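Local atomic coordinates of uricase (Bacillus fastidiosus, PDB entry 4R8X), a protein that probably catalyses the oxygen-dependent oxidation of urate to 5-hydroxyisourate, the first step of urate degradation to (S)-allantoin. Residues 96-100 against 148-152; 141-147 against 163-169; 204-208 against 222-228. All blocks are in the same frame, centred on the assembly; numbering follows the deposited sequence. Where two conformers were deposited one is given.

Contacts 1, 2 and 3 lie along one curved antiparallel sheet. Contact 1 is the outlying one, its centre about 21 Å from that of contact 2 and about 22 Å from that of contact 3; the centres of contacts 2 and 3 are about 9 Å apart and the two touch, Ile-166 and Ser-164 pairing by backbone with Ile-204 and Trp-206. Strand 143-153 serves contact 2 with its first half and contact 1 with its second, and their segments alternate along the chain; contact 3 follows both. Strands 143-153, 156-173 and 198-208 are neighbours in the sheet, each antiparallel to the next, while helices 88-102 and 225-238 pack against it, at contact 1 and contact 3 respectively.

Contact 1: residues 96-100 against 148-152; sequences CEAFL and VEVAR
The guanidinium group of Arg-152 meets Leu-100 in two ways: CD2 of the leucine lies over one of its faces, 3.5 Å from Arg-152 NH2, and the leucine carbonyl oxygen sits at its edge, in the guanidinium plane. The edge contact is a nearly straight hydrogen bond, Arg-152 NH2 to Leu-100 O, 3.0 Å long with 169° at the hydrogen. The arginine chain, bent at its third torsion (chi3 -69°), doubles back to bring its head to the helix, and the two side chains run past each other in opposite directions. NH2 is also bonded to Leu-106 O, so two carbonyls hold the group in place. Because Leu-100 lies near the carboxyl end of helix 88-102, the partial negative charge of that helix end is likely to favour the positive head.

The rest is apolar. Val-150 fits between Cys-96 and Leu-100, one helical turn apart: its CG1 meets Leu-100 CD1 at 3.6 Å and its CG2 meets Cys-96 CB at 3.6 Å. With SG anti to its own carbonyl carbon, Cys-96 directs the sulfur at the backbone, 3.3 Å from Val-148 O. Glu-97 merely skirts Val-150, with CG 4.3 Å from Val-150 CG1, and turns its carboxylate to Gln-93 of its own helix. Leu-100 also rests on Val-109 and Thr-157, so the helix spans several neighbouring strands. Segment 96-100, its axis at 30° to that of 148-152, belongs to a helix laid on an antiparallel sheet, the two-layer build of the tunnelling fold (T-fold) to which uricases belong.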
# COMPACT_ATOMS: atom_id res chain seq x y z
N CYS D 96 10.42 -23.84 -16.56
CA CYS D 96 10.46 -23.40 -17.95
C CYS D 96 10.65 -24.57 -18.90
O CYS D 96 9.93 -24.71 -19.89
CB CYS D 96 11.63 -22.43 -18.16
SG CYS D 96 11.43 -20.77 -17.46
N GLU D 97 11.64 -25.39 -18.59
CA GLU D 97 11.95 -26.52 -19.47
C GLU D 97 10.80 -27.51 -19.49
O GLU D 97 10.47 -28.07 -20.54
CB GLU D 97 13.26 -27.17 -19.03
CG GLU D 97 14.44 -26.28 -19.38
CD GLU D 97 15.76 -26.70 -18.76
OE1 GLU D 97 15.77 -27.49 -17.79
OE2 GLU D 97 16.80 -26.21 -19.25
N ALA D 98 10.17 -27.70 -18.34
CA ALA D 98 9.04 -28.62 -18.24
C ALA D 98 7.86 -28.15 -19.09
O ALA D 98 7.23 -28.96 -19.78
CB ALA D 98 8.63 -28.79 -16.78
N PHE D 99 7.55 -26.86 -19.03
CA PHE D 99 6.50 -26.31 -19.88
C PHE D 99 6.80 -26.58 -21.36
O PHE D 99 5.93 -27.01 -22.11
CB PHE D 99 6.35 -24.79 -19.67
CG PHE D 99 5.37 -24.38 -18.60
CD1 PHE D 99 4.02 -24.66 -18.72
CD2 PHE D 99 5.80 -23.65 -17.50
CE1 PHE D 99 3.12 -24.25 -17.75
CE2 PHE D 99 4.91 -23.23 -16.52
CZ PHE D 99 3.56 -23.54 -16.64
N LEU D 100 8.04 -26.33 -21.77
CA LEU D 100 8.43 -26.53 -23.17
C LEU D 100 8.35 -27.99 -23.58
O LEU D 100 8.01 -28.29 -24.73
CB LEU D 100 9.82 -25.96 -23.43
CG LEU D 100 9.88 -24.43 -23.43
CD1 LEU D 100 11.32 -23.95 -23.48
CD2 LEU D 100 9.07 -23.85 -24.59
N VAL D 148 14.09 -16.61 -15.02
CA VAL D 148 14.67 -17.46 -16.05
C VAL D 148 13.73 -17.51 -17.24
O VAL D 148 12.53 -17.72 -17.08
CB VAL D 148 14.93 -18.89 -15.55
CG1 VAL D 148 15.54 -19.74 -16.68
CG2 VAL D 148 15.87 -18.88 -14.36
N GLU D 149 14.26 -17.27 -18.44
CA GLU D 149 13.47 -17.47 -19.64
C GLU D 149 14.21 -18.45 -20.54
O GLU D 149 15.41 -18.31 -20.78
CB GLU D 149 13.20 -16.15 -20.38
CG GLU D 149 12.29 -16.31 -21.59
CD GLU D 149 11.78 -15.00 -22.17
OE1 GLU D 149 11.90 -13.95 -21.53
OE2 GLU D 149 11.23 -15.02 -23.29
N VAL D 150 13.48 -19.47 -20.99
CA VAL D 150 14.04 -20.50 -21.84
C VAL D 150 13.31 -20.46 -23.18
O VAL D 150 12.09 -20.36 -23.22
CB VAL D 150 13.93 -21.89 -21.19
CG1 VAL D 150 14.48 -22.97 -22.14
CG2 VAL D 150 14.70 -21.92 -19.89
N ALA D 151 14.07 -20.54 -24.28
CA ALA D 151 13.51 -20.59 -25.62
C ALA D 151 13.94 -21.86 -26.35
O ALA D 151 15.01 -22.42 -26.09
CB ALA D 151 13.92 -19.35 -26.43
N ARG D 152 13.10 -22.30 -27.26
CA ARG D 152 13.42 -23.45 -28.09
C ARG D 152 14.48 -23.04 -29.12
O ARG D 152 14.50 -21.90 -29.59
CB ARG D 152 12.15 -23.93 -28.79
CG ARG D 152 12.08 -25.43 -29.01
CD ARG D 152 10.72 -25.83 -29.60
NE ARG D 152 9.56 -25.69 -28.70
CZ ARG D 152 9.29 -26.51 -27.69
NH1 ARG D 152 10.12 -27.50 -27.40
NH2 ARG D 152 8.21 -26.33 -26.95

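Contact 2: residues 141-147 against 163-169; sequences NEYVTAT and ASGIADI. Unlike the reference sequence in segment 141-147: Val-144 (reference Ala).
Tyr-143 leans its ring over Ala-167, whose CB stands over one face, 3.8 Å from the ring centroid and 21° off the ring normal. Its first torsion (chi1 61°) sets CG between backbone N and carbonyl carbon, which swings the ring across the partner strand. Thr-145, on the same face of the sheet, sends CG2 to Ala-167 CB at 3.8 Å, while its OG1 lies 3.2 Å from Gly-165 CA; a side chain on that glycine would run into the hydroxyl. The pairs sit in the antiparallel hairpin of strands 143-153 and 156-173: Tyr-143 with Ala-167, Thr-145 with Gly-165 and Thr-147 with Ala-163 are hydrogen-bonded pairs, the shortest bonds 2.8 Å, from Thr-145 N to Gly-165 O and from Ala-167 N to Tyr-143 O. Ile-166 points to the other face, and Glu-142, just before the strand, runs alongside it in the same direction, with Glu-142 CG 4.0 Å from Ile-166 CD1. Glu-142 bends at its second torsion; its carboxylate forms a salt bridge with Arg-229, and a water donates to both Glu-142 OE2 and Asp-168 O, the latter also bonded by Arg-140 of the second subunit.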
# COMPACT_ATOMS: atom_id res chain seq x y z
N ASN D 141 11.10 -7.71 4.97
CA ASN D 141 12.34 -7.03 4.62
C ASN D 141 12.85 -7.47 3.25
O ASN D 141 12.07 -7.78 2.36
CB ASN D 141 13.38 -7.21 5.73
CG ASN D 141 12.95 -6.55 7.02
OD1 ASN D 141 12.26 -5.54 6.99
ND2 ASN D 141 13.37 -7.12 8.15
N GLU D 142 14.17 -7.47 3.07
CA GLU D 142 14.73 -7.81 1.76
C GLU D 142 14.42 -9.26 1.37
O GLU D 142 14.25 -10.13 2.22
CB GLU D 142 16.23 -7.55 1.72
CG GLU D 142 17.04 -8.41 2.67
CD GLU D 142 17.32 -7.73 4.00
OE1 GLU D 142 18.36 -8.04 4.60
OE2 GLU D 142 16.50 -6.90 4.45
N TYR D 143 14.35 -9.50 0.06
CA TYR D 143 13.94 -10.81 -0.41
C TYR D 143 14.67 -11.16 -1.70
O TYR D 143 15.05 -10.28 -2.47
CB TYR D 143 12.41 -10.87 -0.56
CG TYR D 143 11.85 -9.88 -1.55
CD1 TYR D 143 11.46 -8.61 -1.15
CD2 TYR D 143 11.73 -10.22 -2.90
CE1 TYR D 143 10.94 -7.70 -2.06
CE2 TYR D 143 11.22 -9.32 -3.81
CZ TYR D 143 10.84 -8.06 -3.40
OH TYR D 143 10.34 -7.17 -4.32
N VAL D 144 14.84 -12.46 -1.92
CA VAL D 144 15.54 -12.97 -3.08
C VAL D 144 14.67 -12.89 -4.32
O VAL D 144 13.47 -13.13 -4.29
CB VAL D 144 15.96 -14.43 -2.83
CG1 VAL D 144 16.70 -15.00 -4.02
CG2 VAL D 144 16.82 -14.52 -1.58
N THR D 145 15.31 -12.57 -5.45
CA THR D 145 14.61 -12.54 -6.73
C THR D 145 15.34 -13.40 -7.76
O THR D 145 16.54 -13.66 -7.64
CB THR D 145 14.49 -11.09 -7.27
OG1 THR D 145 15.80 -10.54 -7.46
CG2 THR D 145 13.70 -10.21 -6.28
N ALA D 146 14.60 -13.84 -8.78
CA ALA D 146 15.20 -14.52 -9.93
C ALA D 146 14.27 -14.48 -11.12
O ALA D 146 13.05 -14.39 -10.96
CB ALA D 146 15.56 -15.96 -9.58
N THR D 147 14.85 -14.53 -12.32
CA THR D 147 14.11 -14.69 -13.56
C THR D 147 14.84 -15.69 -14.41
O THR D 147 16.07 -15.66 -14.49
CB THR D 147 14.02 -13.37 -14.35
OG1 THR D 147 13.24 -12.42 -13.62
CG2 THR D 147 13.37 -13.57 -15.70
N ALA D 163 18.41 -14.03 -14.41
CA ALA D 163 18.65 -12.96 -13.45
C ALA D 163 18.61 -13.52 -12.03
O ALA D 163 17.86 -14.46 -11.76
CB ALA D 163 17.62 -11.85 -13.61
N SER D 164 19.39 -12.92 -11.15
CA SER D 164 19.45 -13.27 -9.74
C SER D 164 19.57 -11.96 -8.99
O SER D 164 20.28 -11.06 -9.42
CB SER D 164 20.70 -14.10 -9.42
OG SER D 164 20.74 -15.25 -10.22
N GLY D 165 18.89 -11.85 -7.86
CA GLY D 165 19.01 -10.62 -7.09
C GLY D 165 18.53 -10.67 -5.66
O GLY D 165 17.97 -11.67 -5.20
N ILE D 166 18.78 -9.58 -4.97
CA ILE D 166 18.20 -9.31 -3.67
C ILE D 166 17.53 -7.95 -3.77
O ILE D 166 18.12 -6.98 -4.26
CB ILE D 166 19.25 -9.38 -2.52
CG1 ILE D 166 18.59 -9.21 -1.15
CG2 ILE D 166 20.33 -8.34 -2.69
CD1 ILE D 166 18.15 -10.51 -0.51
N ALA D 167 16.28 -7.87 -3.33
CA ALA D 167 15.47 -6.67 -3.47
C ALA D 167 15.17 -6.06 -2.11
O ALA D 167 15.05 -6.78 -1.12
CB ALA D 167 14.16 -7.02 -4.18
N ASP D 168 15.08 -4.74 -2.07
CA ASP D 168 14.59 -4.02 -0.89
C ASP D 168 15.49 -4.09 0.35
O ASP D 168 15.00 -4.21 1.47
CB ASP D 168 13.18 -4.46 -0.50
CG ASP D 168 12.14 -4.11 -1.55
OD1 ASP D 168 12.48 -3.40 -2.53
OD2 ASP D 168 10.98 -4.54 -1.39
N ILE D 169 16.80 -4.01 0.14
CA ILE D 169 17.72 -3.79 1.26
C ILE D 169 17.56 -2.33 1.68
O ILE D 169 17.62 -1.43 0.85
CB ILE D 169 19.18 -4.04 0.82
CG1 ILE D 169 19.42 -5.53 0.55
CG2 ILE D 169 20.15 -3.53 1.85
CD1 ILE D 169 20.78 -5.80 -0.07
O HOH W 1 10.24 -5.93 0.99
O HOH W 2 15.79 -4.38 4.16
O HOH W 3 9.47 -4.91 -3.25

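Contact 3: residues 204-208 against 222-228; sequences IGWAY and YVAAEQV
A water bound by Trp-206, Tyr-208 and Val-223 is gripped three ways: it accepts from Trp-206 NE1 (2.9 Å), donates to Val-223 O (2.7 Å) and is bonded to Tyr-208 OH. It lies in the planes of both rings, at the edges where their polar atoms are. Tyr-208 OH also accepts directly from Val-223 N, at 2.9 Å and 161°, so one hydroxyl and one water take up both polar backbone atoms of Val-223. The Tyr-222 ring packs beside the same hydroxyl, its CD1 3.5 Å from Tyr-208 OH, and its own OH is bonded to Glu-89.

The indole of Trp-206 carries the apolar half. Turned in by a first torsion of 48°, it presents one face to two valines: Val-228 CG2 stands over the six-membered ring, 3.9 Å from its centroid and only 11° off the normal, with Val-223 CG1 nearer the rim of that face. Ala-225 CB meets the ring edge, 3.6 Å from Trp-206 CH2. Replacing the tryptophan with an alanine would probably leave the water without its N-H donor and open a gap beneath Val-228 and beside Ala-225. Two residues earlier on the strand, Ile-204 CG2 passes Val-228 CG1 at 3.9 Å.

Ala-224 is the N-cap residue of the helix, and Gln-227 OE1 accepts its N-H through a lone pair at 3.2 Å. The first turn of helix 225-238 and its lead-in thus lie on strand 198-208, whose Ile-204 and Trp-206 also touch strand 156-173 on one side and strand 262-271 on the other, while Ala-225 reaches on to Val-144 of strand 143-153.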
# COMPACT_ATOMS: atom_id res chain seq x y z
N ILE D 204 20.04 -5.26 -5.69
CA ILE D 204 21.28 -5.69 -6.29
C ILE D 204 21.03 -6.94 -7.11
O ILE D 204 20.32 -7.84 -6.67
CB ILE D 204 22.34 -6.01 -5.23
CG1 ILE D 204 22.44 -4.85 -4.23
CG2 ILE D 204 23.67 -6.29 -5.88
CD1 ILE D 204 23.36 -5.14 -3.05
N GLY D 205 21.58 -6.98 -8.32
CA GLY D 205 21.47 -8.15 -9.17
C GLY D 205 22.83 -8.58 -9.68
O GLY D 205 23.79 -7.80 -9.63
N TRP D 206 22.93 -9.82 -10.16
CA TRP D 206 24.19 -10.32 -10.72
C TRP D 206 23.92 -11.30 -11.85
O TRP D 206 22.81 -11.83 -11.98
CB TRP D 206 25.06 -10.95 -9.62
CG TRP D 206 24.33 -11.92 -8.74
CD1 TRP D 206 24.27 -13.28 -8.88
CD2 TRP D 206 23.54 -11.59 -7.59
NE1 TRP D 206 23.49 -13.82 -7.88
CE2 TRP D 206 23.03 -12.80 -7.08
CE3 TRP D 206 23.22 -10.39 -6.95
CZ2 TRP D 206 22.21 -12.85 -5.95
CZ3 TRP D 206 22.39 -10.44 -5.84
CH2 TRP D 206 21.90 -11.66 -5.35
N ALA D 207 24.95 -11.53 -12.66
CA ALA D 207 24.88 -12.50 -13.76
C ALA D 207 26.06 -13.44 -13.66
O ALA D 207 27.15 -13.03 -13.27
CB ALA D 207 24.90 -11.79 -15.12
N TYR D 208 25.84 -14.70 -14.02
CA TYR D 208 26.87 -15.73 -14.00
C TYR D 208 27.53 -15.89 -15.36
O TYR D 208 26.86 -15.85 -16.40
CB TYR D 208 26.24 -17.07 -13.65
CG TYR D 208 25.78 -17.26 -12.22
CD1 TYR D 208 24.54 -16.81 -11.79
CD2 TYR D 208 26.58 -17.93 -11.30
CE1 TYR D 208 24.12 -17.01 -10.47
CE2 TYR D 208 26.18 -18.14 -10.00
CZ TYR D 208 24.95 -17.67 -9.59
OH TYR D 208 24.53 -17.88 -8.29
N TYR D 222 27.56 -21.48 -6.31
CA TYR D 222 26.29 -20.77 -6.22
C TYR D 222 26.44 -19.55 -5.34
O TYR D 222 26.96 -19.63 -4.23
CB TYR D 222 25.18 -21.66 -5.65
CG TYR D 222 23.85 -20.92 -5.60
CD1 TYR D 222 23.13 -20.70 -6.77
CD2 TYR D 222 23.35 -20.39 -4.40
CE1 TYR D 222 21.94 -20.01 -6.77
CE2 TYR D 222 22.14 -19.69 -4.39
CZ TYR D 222 21.45 -19.49 -5.58
OH TYR D 222 20.26 -18.81 -5.58
N VAL D 223 25.98 -18.41 -5.85
CA VAL D 223 26.03 -17.17 -5.09
C VAL D 223 24.69 -16.94 -4.41
O VAL D 223 23.70 -16.64 -5.06
CB VAL D 223 26.39 -15.97 -5.99
CG1 VAL D 223 26.50 -14.70 -5.16
CG2 VAL D 223 27.70 -16.24 -6.72
N ALA D 224 24.66 -17.08 -3.09
CA ALA D 224 23.43 -16.83 -2.34
C ALA D 224 23.21 -15.33 -2.17
O ALA D 224 24.14 -14.59 -1.81
CB ALA D 224 23.48 -17.52 -0.97
N ALA D 225 21.99 -14.89 -2.45
CA ALA D 225 21.62 -13.47 -2.30
C ALA D 225 21.95 -12.96 -0.90
O ALA D 225 22.31 -11.80 -0.73
CB ALA D 225 20.14 -13.24 -2.64
N GLU D 226 21.83 -13.83 0.10
CA GLU D 226 22.13 -13.44 1.47
C GLU D 226 23.60 -13.08 1.65
O GLU D 226 23.93 -12.19 2.45
CB GLU D 226 21.75 -14.57 2.43
CG GLU D 226 20.24 -14.74 2.61
CD GLU D 226 19.59 -15.65 1.57
OE1 GLU D 226 18.40 -15.97 1.76
OE2 GLU D 226 20.25 -16.05 0.59
N GLN D 227 24.47 -13.76 0.92
CA GLN D 227 25.89 -13.43 0.96
C GLN D 227 26.15 -12.05 0.36
O GLN D 227 26.94 -11.27 0.88
CB GLN D 227 26.71 -14.47 0.20
CG GLN D 227 26.66 -15.84 0.81
CD GLN D 227 27.48 -16.83 0.02
OE1 GLN D 227 27.10 -17.23 -1.09
NE2 GLN D 227 28.61 -17.23 0.57
N VAL D 228 25.45 -11.77 -0.73
CA VAL D 228 25.56 -10.48 -1.40
C VAL D 228 25.05 -9.37 -0.50
O VAL D 228 25.68 -8.31 -0.40
CB VAL D 228 24.82 -10.51 -2.75
CG1 VAL D 228 24.75 -9.13 -3.36
CG2 VAL D 228 25.51 -11.48 -3.73
O HOH W 4 22.47 -16.50 -7.43